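Local structure of tryptophan--tRNA ligase (Campylobacter jejuni subsp. jejuni, 3TZL) at residues L61-S69 against K283-L294; I235-L243 against K266-F277. The protein catalyses the ATP-dependent attachment of tryptophan to its cognate tRNA, the charging step that supplies this amino acid to protein synthesis. All coordinates share one frame; numbering follows the deposited sequence.

Interaction 1: residues L61-S69 against K283-L294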
loop_
_atom_site.group_PDB
_atom_site.type_symbol
_atom_site.label_atom_id
_atom_site.label_comp_id
_atom_site.label_asym_id
_atom_site.label_seq_id
_atom_site.Cartn_x
_atom_site.Cartn_y
_atom_site.Cartn_z
ATOM N N LEU B 61 -0.520 20.242 -8.713
ATOM C CA LEU B 61 0.209 21.496 -8.867
ATOM C C LEU B 61 -0.732 22.668 -8.527
ATOM O O LEU B 61 -0.370 23.545 -7.738
ATOM C CB LEU B 61 0.762 21.637 -10.289
ATOM C CG LEU B 61 1.879 20.691 -10.737
ATOM C CD1 LEU B 61 2.398 21.087 -12.110
ATOM C CD2 LEU B 61 3.031 20.654 -9.722
ATOM N N LYS B 62 -1.944 22.667 -9.090
ATOM C CA LYS B 62 -2.912 23.740 -8.803
ATOM C C LYS B 62 -3.274 23.834 -7.337
ATOM O O LYS B 62 -3.397 24.921 -6.787
ATOM C CB LYS B 62 -4.180 23.590 -9.638
ATOM C CG LYS B 62 -3.934 23.672 -11.131
ATOM C CD LYS B 62 -5.230 23.818 -11.933
ATOM C CE LYS B 62 -6.242 22.703 -11.662
ATOM N NZ LYS B 62 -7.515 23.209 -11.037
ATOM N N ALA B 63 -3.452 22.684 -6.697
ATOM C CA ALA B 63 -3.812 22.700 -5.284
ATOM C C ALA B 63 -2.681 23.295 -4.444
ATOM O O ALA B 63 -2.922 24.103 -3.558
ATOM C CB ALA B 63 -4.180 21.323 -4.792
ATOM N N ALA B 64 -1.445 22.885 -4.720
ATOM C CA ALA B 64 -0.310 23.372 -3.956
ATOM C C ALA B 64 -0.185 24.878 -4.182
ATOM O O ALA B 64 -0.081 25.638 -3.222
ATOM C CB ALA B 64 0.969 22.645 -4.367
ATOM N N ALA B 65 -0.227 25.302 -5.447
ATOM C CA ALA B 65 -0.148 26.730 -5.798
ATOM C C ALA B 65 -1.258 27.530 -5.130
ATOM O O ALA B 65 -1.019 28.624 -4.613
ATOM C CB ALA B 65 -0.198 26.924 -7.308
ATOM N N ALA B 66 -2.466 26.981 -5.113
ATOM C CA ALA B 66 -3.588 27.679 -4.490
ATOM C C ALA B 66 -3.394 27.878 -2.983
ATOM O O ALA B 66 -3.648 28.960 -2.447
ATOM C CB ALA B 66 -4.889 26.942 -4.754
ATOM N N PHE B 67 -2.954 26.841 -2.279
ATOM C CA PHE B 67 -2.876 26.984 -0.828
ATOM C C PHE B 67 -1.719 27.892 -0.421
ATOM O O PHE B 67 -1.827 28.695 0.508
ATOM C CB PHE B 67 -2.850 25.622 -0.128
ATOM C CG PHE B 67 -4.175 24.890 -0.184
ATOM C CD1 PHE B 67 -5.234 25.285 0.609
ATOM C CD2 PHE B 67 -4.351 23.808 -1.026
ATOM C CE1 PHE B 67 -6.459 24.613 0.557
ATOM C CE2 PHE B 67 -5.564 23.141 -1.100
ATOM C CZ PHE B 67 -6.619 23.541 -0.301
ATOM N N LEU B 68 -0.608 27.776 -1.133
ATOM C CA LEU B 68 0.499 28.689 -0.920
ATOM C C LEU B 68 0.054 30.121 -1.190
ATOM O O LEU B 68 0.305 31.019 -0.378
ATOM C CB LEU B 68 1.677 28.301 -1.808
ATOM C CG LEU B 68 2.352 27.015 -1.347
ATOM C CD1 LEU B 68 3.374 26.570 -2.363
ATOM C CD2 LEU B 68 3.005 27.228 -0.000
ATOM N N SER B 69 -0.635 30.329 -2.313
ATOM C CA SER B 69 -1.100 31.671 -2.685
ATOM C C SER B 69 -2.028 32.319 -1.665
ATOM O O SER B 69 -2.007 33.533 -1.487
ATOM C CB SER B 69 -1.804 31.633 -4.034
ATOM O OG SER B 69 -0.857 31.297 -5.010
ATOM N N LYS B 283 0.398 35.482 -7.567
ATOM C CA LYS B 283 1.301 34.489 -7.000
ATOM C C LYS B 283 0.968 33.071 -7.519
ATOM O O LYS B 283 1.867 32.274 -7.861
ATOM C CB LYS B 283 1.231 34.539 -5.479
ATOM C CG LYS B 283 2.132 33.540 -4.789
ATOM C CD LYS B 283 2.110 33.787 -3.293
ATOM C CE LYS B 283 2.786 32.671 -2.516
ATOM N NZ LYS B 283 2.722 32.971 -1.053
ATOM N N TYR B 284 -0.328 32.773 -7.575
ATOM C CA TYR B 284 -0.824 31.506 -8.085
ATOM C C TYR B 284 -0.328 31.246 -9.506
ATOM O O TYR B 284 0.308 30.219 -9.778
ATOM C CB TYR B 284 -2.347 31.526 -8.029
ATOM C CG TYR B 284 -3.060 30.317 -8.606
ATOM C CD1 TYR B 284 -3.185 29.132 -7.881
ATOM C CD2 TYR B 284 -3.680 30.391 -9.845
ATOM C CE1 TYR B 284 -3.887 28.031 -8.408
ATOM C CE2 TYR B 284 -4.371 29.309 -10.379
ATOM C CZ TYR B 284 -4.475 28.140 -9.657
ATOM O OH TYR B 284 -5.165 27.094 -10.216
ATOM N N ASN B 285 -0.604 32.191 -10.395
ATOM C CA ASN B 285 -0.155 32.116 -11.778
ATOM C C ASN B 285 1.353 32.007 -11.941
ATOM O O ASN B 285 1.828 31.236 -12.776
ATOM C CB ASN B 285 -0.695 33.307 -12.569
ATOM C CG ASN B 285 -2.199 33.230 -12.752
ATOM O OD1 ASN B 285 -2.730 32.192 -13.164
ATOM N ND2 ASN B 285 -2.898 34.310 -12.420
ATOM N N GLU B 286 2.100 32.775 -11.153
ATOM C CA GLU B 286 3.560 32.682 -11.142
ATOM C C GLU B 286 4.050 31.271 -10.782
ATOM O O GLU B 286 4.943 30.733 -11.429
ATOM C CB GLU B 286 4.163 33.734 -10.195
ATOM C CG GLU B 286 5.672 33.611 -9.937
ATOM C CD GLU B 286 6.014 32.863 -8.634
ATOM O OE1 GLU B 286 5.313 33.069 -7.612
ATOM O OE2 GLU B 286 6.988 32.067 -8.630
ATOM N N LEU B 287 3.460 30.669 -9.756
ATOM C CA LEU B 287 3.866 29.338 -9.324
ATOM C C LEU B 287 3.562 28.266 -10.375
ATOM O O LEU B 287 4.214 27.226 -10.414
ATOM C CB LEU B 287 3.194 28.979 -7.994
ATOM C CG LEU B 287 3.651 29.742 -6.746
ATOM C CD1 LEU B 287 2.635 29.566 -5.615
ATOM C CD2 LEU B 287 5.046 29.307 -6.279
ATOM N N LEU B 288 2.574 28.519 -11.227
ATOM C CA LEU B 288 2.226 27.569 -12.272
ATOM C C LEU B 288 3.033 27.789 -13.546
ATOM O O LEU B 288 3.287 26.844 -14.291
ATOM C CB LEU B 288 0.728 27.618 -12.580
ATOM C CG LEU B 288 -0.165 27.141 -11.440
ATOM C CD1 LEU B 288 -1.636 27.262 -11.839
ATOM C CD2 LEU B 288 0.193 25.708 -11.078
ATOM N N GLU B 289 3.437 29.032 -13.790
ATOM C CA GLU B 289 4.199 29.378 -14.987
ATOM C C GLU B 289 5.679 29.063 -14.824
ATOM O O GLU B 289 6.357 28.720 -15.792
ATOM C CB GLU B 289 4.004 30.851 -15.338
ATOM C CG GLU B 289 2.594 31.188 -15.825
ATOM C CD GLU B 289 2.338 32.689 -15.880
ATOM O OE1 GLU B 289 3.299 33.463 -15.661
ATOM O OE2 GLU B 289 1.178 33.093 -16.133
ATOM N N LYS B 290 6.183 29.177 -13.601
ATOM C CA LYS B 290 7.558 28.785 -13.320
ATOM C C LYS B 290 7.577 27.628 -12.331
ATOM O O LYS B 290 7.686 27.830 -11.122
ATOM C CB LYS B 290 8.406 29.960 -12.812
ATOM C CG LYS B 290 9.885 29.591 -12.509
ATOM C CD LYS B 290 10.654 29.069 -13.755
ATOM C CE LYS B 290 10.788 27.543 -13.756
ATOM N NZ LYS B 290 11.296 26.974 -15.029
ATOM N N PRO B 291 7.477 26.400 -12.859
ATOM C CA PRO B 291 7.320 25.178 -12.066
ATOM C C PRO B 291 8.436 24.986 -11.041
ATOM O O PRO B 291 8.180 24.427 -9.973
ATOM C CB PRO B 291 7.408 24.063 -13.115
ATOM C CG PRO B 291 7.105 24.726 -14.425
ATOM C CD PRO B 291 7.606 26.116 -14.300
ATOM N N SER B 292 9.648 25.438 -11.359
ATOM C CA SER B 292 10.795 25.206 -10.478
ATOM C C SER B 292 10.595 25.839 -9.098
ATOM O O SER B 292 11.059 25.299 -8.093
ATOM C CB SER B 292 12.112 25.690 -11.115
ATOM O OG SER B 292 12.290 27.096 -10.987
ATOM N N HIS B 293 9.891 26.968 -9.043
ATOM C CA HIS B 293 9.692 27.623 -7.758
ATOM C C HIS B 293 8.752 26.812 -6.861
ATOM O O HIS B 293 8.990 26.676 -5.661
ATOM C CB HIS B 293 9.179 29.051 -7.915
ATOM C CG HIS B 293 9.211 29.840 -6.642
ATOM N ND1 HIS B 293 8.373 30.911 -6.404
ATOM C CD2 HIS B 293 9.986 29.716 -5.535
ATOM C CE1 HIS B 293 8.627 31.411 -5.207
ATOM N NE2 HIS B 293 9.601 30.705 -4.660
ATOM N N LEU B 294 7.695 26.265 -7.446
ATOM C CA LEU B 294 6.753 25.464 -6.676
ATOM C C LEU B 294 7.449 24.188 -6.205
ATOM O O LEU B 294 7.303 23.788 -5.060
ATOM C CB LEU B 294 5.500 25.158 -7.497
ATOM C CG LEU B 294 4.377 24.371 -6.821
ATOM C CD1 LEU B 294 3.845 25.102 -5.585
ATOM C CD2 LEU B 294 3.240 24.090 -7.812
#

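Interaction 2: residues I235-L243 against K266-F277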
loop_
_atom_site.group_PDB
_atom_site.type_symbol
_atom_site.label_atom_id
_atom_site.label_comp_id
_atom_site.label_asym_id
_atom_site.label_seq_id
_atom_site.Cartn_x
_atom_site.Cartn_y
_atom_site.Cartn_z
ATOM N N ILE B 235 -25.791 40.606 -2.857
ATOM C CA ILE B 235 -24.606 41.377 -3.188
ATOM C C ILE B 235 -24.020 41.868 -1.869
ATOM O O ILE B 235 -22.852 41.661 -1.572
ATOM C CB ILE B 235 -24.920 42.594 -4.079
ATOM C CG1 ILE B 235 -25.755 42.192 -5.292
ATOM C CG2 ILE B 235 -23.639 43.262 -4.533
ATOM C CD1 ILE B 235 -26.306 43.383 -6.042
ATOM N N PHE B 236 -24.853 42.499 -1.055
ATOM C CA PHE B 236 -24.366 43.022 0.211
ATOM C C PHE B 236 -23.807 41.912 1.100
ATOM O O PHE B 236 -22.699 42.041 1.612
ATOM C CB PHE B 236 -25.442 43.807 0.947
ATOM C CG PHE B 236 -24.939 44.491 2.180
ATOM C CD1 PHE B 236 -24.409 45.773 2.108
ATOM C CD2 PHE B 236 -24.988 43.855 3.412
ATOM C CE1 PHE B 236 -23.938 46.406 3.243
ATOM C CE2 PHE B 236 -24.522 44.484 4.548
ATOM C CZ PHE B 236 -23.993 45.758 4.466
ATOM N N LYS B 237 -24.564 40.827 1.262
ATOM C CA LYS B 237 -24.131 39.702 2.087
ATOM C C LYS B 237 -22.762 39.170 1.656
ATOM O O LYS B 237 -21.935 38.820 2.496
ATOM C CB LYS B 237 -25.150 38.567 2.038
ATOM C CG LYS B 237 -26.461 38.852 2.738
ATOM C CD LYS B 237 -27.401 37.658 2.598
ATOM C CE LYS B 237 -28.576 37.741 3.565
ATOM N NZ LYS B 237 -29.340 39.015 3.434
ATOM N N ILE B 238 -22.528 39.107 0.349
ATOM C CA ILE B 238 -21.236 38.670 -0.164
ATOM C C ILE B 238 -20.155 39.756 -0.034
ATOM O O ILE B 238 -18.999 39.456 0.264
ATOM C CB ILE B 238 -21.338 38.189 -1.621
ATOM C CG1 ILE B 238 -22.231 36.951 -1.706
ATOM C CG2 ILE B 238 -19.955 37.847 -2.190
ATOM C CD1 ILE B 238 -22.602 36.598 -3.118
ATOM N N ALA B 239 -20.533 41.013 -0.235
ATOM C CA ALA B 239 -19.580 42.113 -0.086
ATOM C C ALA B 239 -19.018 42.192 1.337
ATOM O O ALA B 239 -17.849 42.532 1.518
ATOM C CB ALA B 239 -20.212 43.431 -0.478
ATOM N N LYS B 240 -19.852 41.877 2.328
ATOM C CA LYS B 240 -19.470 41.942 3.744
ATOM C C LYS B 240 -18.162 41.220 4.037
ATOM O O LYS B 240 -17.389 41.648 4.897
ATOM C CB LYS B 240 -20.561 41.337 4.634
ATOM C CG LYS B 240 -21.855 42.118 4.675
ATOM C CD LYS B 240 -22.945 41.340 5.404
ATOM C CE LYS B 240 -22.640 41.194 6.889
ATOM N NZ LYS B 240 -22.764 42.494 7.603
ATOM N N LEU B 241 -17.933 40.127 3.312
ATOM C CA LEU B 241 -16.796 39.246 3.530
ATOM C C LEU B 241 -15.479 39.950 3.263
ATOM O O LEU B 241 -14.434 39.565 3.793
ATOM C CB LEU B 241 -16.901 38.033 2.600
ATOM C CG LEU B 241 -18.133 37.141 2.732
ATOM C CD1 LEU B 241 -18.162 36.118 1.619
ATOM C CD2 LEU B 241 -18.129 36.445 4.089
ATOM N N PHE B 242 -15.535 40.971 2.421
ATOM C CA PHE B 242 -14.344 41.653 1.946
ATOM C C PHE B 242 -14.195 43.029 2.586
ATOM O O PHE B 242 -13.235 43.750 2.301
ATOM C CB PHE B 242 -14.407 41.804 0.416
ATOM C CG PHE B 242 -14.573 40.492 -0.321
ATOM C CD1 PHE B 242 -13.462 39.757 -0.726
ATOM C CD2 PHE B 242 -15.838 39.998 -0.610
ATOM C CE1 PHE B 242 -13.612 38.564 -1.400
ATOM C CE2 PHE B 242 -15.993 38.794 -1.287
ATOM C CZ PHE B 242 -14.884 38.084 -1.683
ATOM N N LEU B 243 -15.154 43.392 3.438
ATOM C CA LEU B 243 -15.188 44.715 4.057
ATOM C C LEU B 243 -15.054 44.649 5.580
ATOM O O LEU B 243 -15.611 43.759 6.229
ATOM C CB LEU B 243 -16.480 45.451 3.690
ATOM C CG LEU B 243 -16.677 45.912 2.238
ATOM C CD1 LEU B 243 -18.096 46.390 2.005
ATOM C CD2 LEU B 243 -15.687 47.009 1.862
ATOM N N LYS B 266 -23.030 45.604 -8.111
ATOM C CA LYS B 266 -22.345 44.433 -8.650
ATOM C C LYS B 266 -21.000 44.846 -9.233
ATOM O O LYS B 266 -19.995 44.155 -9.041
ATOM C CB LYS B 266 -23.195 43.746 -9.714
ATOM C CG LYS B 266 -24.318 42.925 -9.151
ATOM C CD LYS B 266 -25.312 42.515 -10.228
ATOM C CE LYS B 266 -26.043 41.223 -9.826
ATOM N NZ LYS B 266 -27.181 40.893 -10.747
ATOM N N ILE B 267 -20.989 45.971 -9.947
ATOM C CA ILE B 267 -19.754 46.530 -10.492
ATOM C C ILE B 267 -18.746 46.763 -9.366
ATOM O O ILE B 267 -17.564 46.399 -9.473
ATOM C CB ILE B 267 -20.017 47.854 -11.239
ATOM C CG1 ILE B 267 -20.665 47.574 -12.603
ATOM C CG2 ILE B 267 -18.719 48.631 -11.415
ATOM C CD1 ILE B 267 -20.989 48.809 -13.396
ATOM N N TYR B 268 -19.242 47.362 -8.285
ATOM C CA TYR B 268 -18.475 47.551 -7.065
ATOM C C TYR B 268 -17.971 46.221 -6.498
ATOM O O TYR B 268 -16.806 46.104 -6.143
ATOM C CB TYR B 268 -19.320 48.289 -6.017
ATOM C CG TYR B 268 -18.617 48.483 -4.694
ATOM C CD1 TYR B 268 -17.418 49.175 -4.622
ATOM C CD2 TYR B 268 -19.158 47.982 -3.512
ATOM C CE1 TYR B 268 -16.763 49.353 -3.411
ATOM C CE2 TYR B 268 -18.513 48.162 -2.297
ATOM C CZ TYR B 268 -17.314 48.850 -2.255
ATOM O OH TYR B 268 -16.657 49.033 -1.057
ATOM N N LEU B 269 -18.842 45.215 -6.432
ATOM C CA LEU B 269 -18.448 43.914 -5.894
ATOM C C LEU B 269 -17.286 43.328 -6.676
ATOM O O LEU B 269 -16.343 42.795 -6.085
ATOM C CB LEU B 269 -19.627 42.934 -5.856
ATOM C CG LEU B 269 -19.306 41.565 -5.228
ATOM C CD1 LEU B 269 -18.630 41.735 -3.874
ATOM C CD2 LEU B 269 -20.557 40.713 -5.080
ATOM N N ASN B 270 -17.347 43.432 -8.002
ATOM C CA ASN B 270 -16.221 43.034 -8.854
ATOM C C ASN B 270 -14.900 43.673 -8.437
ATOM O O ASN B 270 -13.889 42.980 -8.295
ATOM C CB ASN B 270 -16.493 43.364 -10.323
ATOM C CG ASN B 270 -17.299 42.301 -11.009
ATOM O OD1 ASN B 270 -16.746 41.352 -11.561
ATOM N ND2 ASN B 270 -18.618 42.446 -10.982
ATOM N N GLU B 271 -14.916 44.987 -8.238
ATOM C CA GLU B 271 -13.733 45.712 -7.781
ATOM C C GLU B 271 -13.200 45.181 -6.453
ATOM O O GLU B 271 -11.991 45.017 -6.294
ATOM C CB GLU B 271 -14.027 47.204 -7.632
ATOM C CG GLU B 271 -14.433 47.891 -8.914
ATOM C CD GLU B 271 -14.695 49.384 -8.720
ATOM O OE1 GLU B 271 -14.437 49.913 -7.612
ATOM O OE2 GLU B 271 -15.163 50.029 -9.681
ATOM N N LEU B 272 -14.101 44.940 -5.503
ATOM C CA LEU B 272 -13.727 44.378 -4.204
ATOM C C LEU B 272 -13.052 43.017 -4.340
ATOM O O LEU B 272 -11.979 42.789 -3.782
ATOM C CB LEU B 272 -14.954 44.221 -3.309
ATOM C CG LEU B 272 -15.419 45.487 -2.605
ATOM C CD1 LEU B 272 -16.619 45.177 -1.715
ATOM C CD2 LEU B 272 -14.256 46.078 -1.803
ATOM N N VAL B 273 -13.692 42.108 -5.072
ATOM C CA VAL B 273 -13.151 40.763 -5.215
ATOM C C VAL B 273 -11.814 40.765 -5.971
ATOM O O VAL B 273 -10.859 40.121 -5.545
ATOM C CB VAL B 273 -14.173 39.795 -5.852
ATOM C CG1 VAL B 273 -13.546 38.408 -6.102
ATOM C CG2 VAL B 273 -15.414 39.673 -4.947
ATOM N N ASN B 274 -11.735 41.510 -7.071
ATOM C CA ASN B 274 -10.504 41.555 -7.844
ATOM C C ASN B 274 -9.321 42.122 -7.076
ATOM O O ASN B 274 -8.186 41.676 -7.258
ATOM C CB ASN B 274 -10.698 42.323 -9.159
ATOM C CG ASN B 274 -11.371 41.478 -10.229
ATOM O OD1 ASN B 274 -11.097 40.282 -10.344
ATOM N ND2 ASN B 274 -12.265 42.093 -11.013
ATOM N N ALA B 275 -9.588 43.103 -6.220
ATOM C CA ALA B 275 -8.524 43.766 -5.478
ATOM C C ALA B 275 -8.082 42.899 -4.309
ATOM O O ALA B 275 -6.897 42.812 -4.012
ATOM C CB ALA B 275 -8.976 45.151 -4.991
ATOM N N TYR B 276 -9.045 42.252 -3.662
ATOM C CA TYR B 276 -8.781 41.423 -2.502
ATOM C C TYR B 276 -7.929 40.191 -2.864
ATOM O O TYR B 276 -7.094 39.748 -2.077
ATOM C CB TYR B 276 -10.107 41.000 -1.869
ATOM C CG TYR B 276 -9.980 40.244 -0.563
ATOM C CD1 TYR B 276 -9.751 38.874 -0.550
ATOM C CD2 TYR B 276 -10.119 40.897 0.656
ATOM C CE1 TYR B 276 -9.643 38.172 0.644
ATOM C CE2 TYR B 276 -10.013 40.207 1.864
ATOM C CZ TYR B 276 -9.778 38.847 1.850
ATOM O OH TYR B 276 -9.674 38.156 3.034
ATOM N N PHE B 277 -8.138 39.644 -4.055
ATOM C CA PHE B 277 -7.430 38.422 -4.437
ATOM C C PHE B 277 -6.308 38.667 -5.430
ATOM O O PHE B 277 -5.659 37.726 -5.894
ATOM C CB PHE B 277 -8.400 37.379 -4.972
ATOM C CG PHE B 277 -9.192 36.691 -3.889
ATOM C CD1 PHE B 277 -8.544 35.939 -2.905
ATOM C CD2 PHE B 277 -10.565 36.790 -3.851
ATOM C CE1 PHE B 277 -9.258 35.298 -1.906
ATOM C CE2 PHE B 277 -11.300 36.149 -2.851
ATOM C CZ PHE B 277 -10.643 35.399 -1.879
#

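Interaction 1: residues L61-S69 against K283-L294
The carbonyl oxygen of A65 is gripped twice by S69, whose hydroxyl lies against the backbone of Y284. S69 OG donates to A65 O at 2.7 Å, and the backbone N of S69 reaches the same oxygen from the opposite face of its plane. The hydroxyl is thus turned back onto its own helix. Its oxygen still packs closely on the second helix, 3.4 Å from Y284 CB. The polar link across the contact comes from K283. Its chain runs fully extended past S69, and NZ bonds to L68 O at 3.2 Å. The ammonium sits above the carbonyl plane, with a C=O...N angle of 117°.

Y284 is a knob in a hole made by K62, A65, A66 and S69. Its CG is anti to the backbone N (chi1 176°), which brings the ring in edge-on to helix 53-70. The ring turns an edge to that backbone: CE1 lies 3.5 Å from K62 O, and CD1 is near A66 N. Its OH rests against the aliphatic part of K62. L288 CD1 covers one face of the ring near its rim. F204 also stacks on this ring.

L294, from the next helix, is the second knob, held by L61, A64, A65 and L68. Its two methyls part: CD1 meets L68 CD1 at 3.6 Å, while CD2 meets L61 CD2 at 3.9 Å. L287 CB and L288 CD2 both pack on A65 CB. The axes of 61-69 and 283-289 come within 8.7 Å, at 143° between their directions; the small A65, facing the second helix, is consistent with this. Behind, A63 and F67 touch strand 36-41 and P12. This is knobs-into-holes packing of C-terminal helices on a helix of the class I Rossmann-type nucleotide-binding domain.

Interaction 2: residues I235-L243 against K266-F277
F242 points the edge of its ring at the face of Y276, a T-shaped pair with planes at 86° and centroids 5.1 Å apart. CD1 of F242 does the touching, 3.5 Å from Y276 CG and so nearer the rim of that face than its centre. The neighbouring edge atom, F242 CE1, meets F277 CE2 at 3.6 Å. One face of the F242 ring takes a CH-pi contact from V273 CG2, which lies 4.0 Å from the ring centroid. Edge and face contacts together probably restrict how the F242 ring can turn. F22 adds another edge-to-face contact to it.

L269 stands between the two helices, its CG anti to the backbone N (chi1 -177°). This sends CD1 to A239 and CD2 to the CG2 branches of I235 and I238. L243 crosses L272 at about a right angle, with its CG 4.0 Å from L272 CD1. L243 CD2 touches Y268 OH, the two side chains coming from opposite directions. At the other end the I235 and K266 side chains cross at about a right angle, with I235 CD1 3.7 Å from K266 CG; K266 NZ bonds onward to S215 O and I217 O.

No hydrogen bond joins the segments. Helices 235-239 and 266-276 run nearly parallel, at 16°, with axes 10.3 Å apart. I238 comes near M193 of the KMSKS loop. This apolar pair lies in the helical part that follows that loop in the chain of this class I synthetase.

From the N terminus, the chain first forms strands 5-10 and 36-41, then helix 53-70, the first partner of interaction 1. It passes through the rest of the nucleotide-binding fold and the KMSKS region before reaching helix 234-239. Interaction 2 closes a short, mostly helical loop onto helix 262-276. Helix 278-289 follows directly, and with the start of helix 291-320 it returns to helix 53-70. Interaction 1 therefore closes a much longer loop, with interaction 2 nested inside it. Their centres are 24 Å apart, and their nearest atoms about 7 Å. One contact holds helices after the KMSKS region together; the other ties the C-terminal helices to the N-terminal fold.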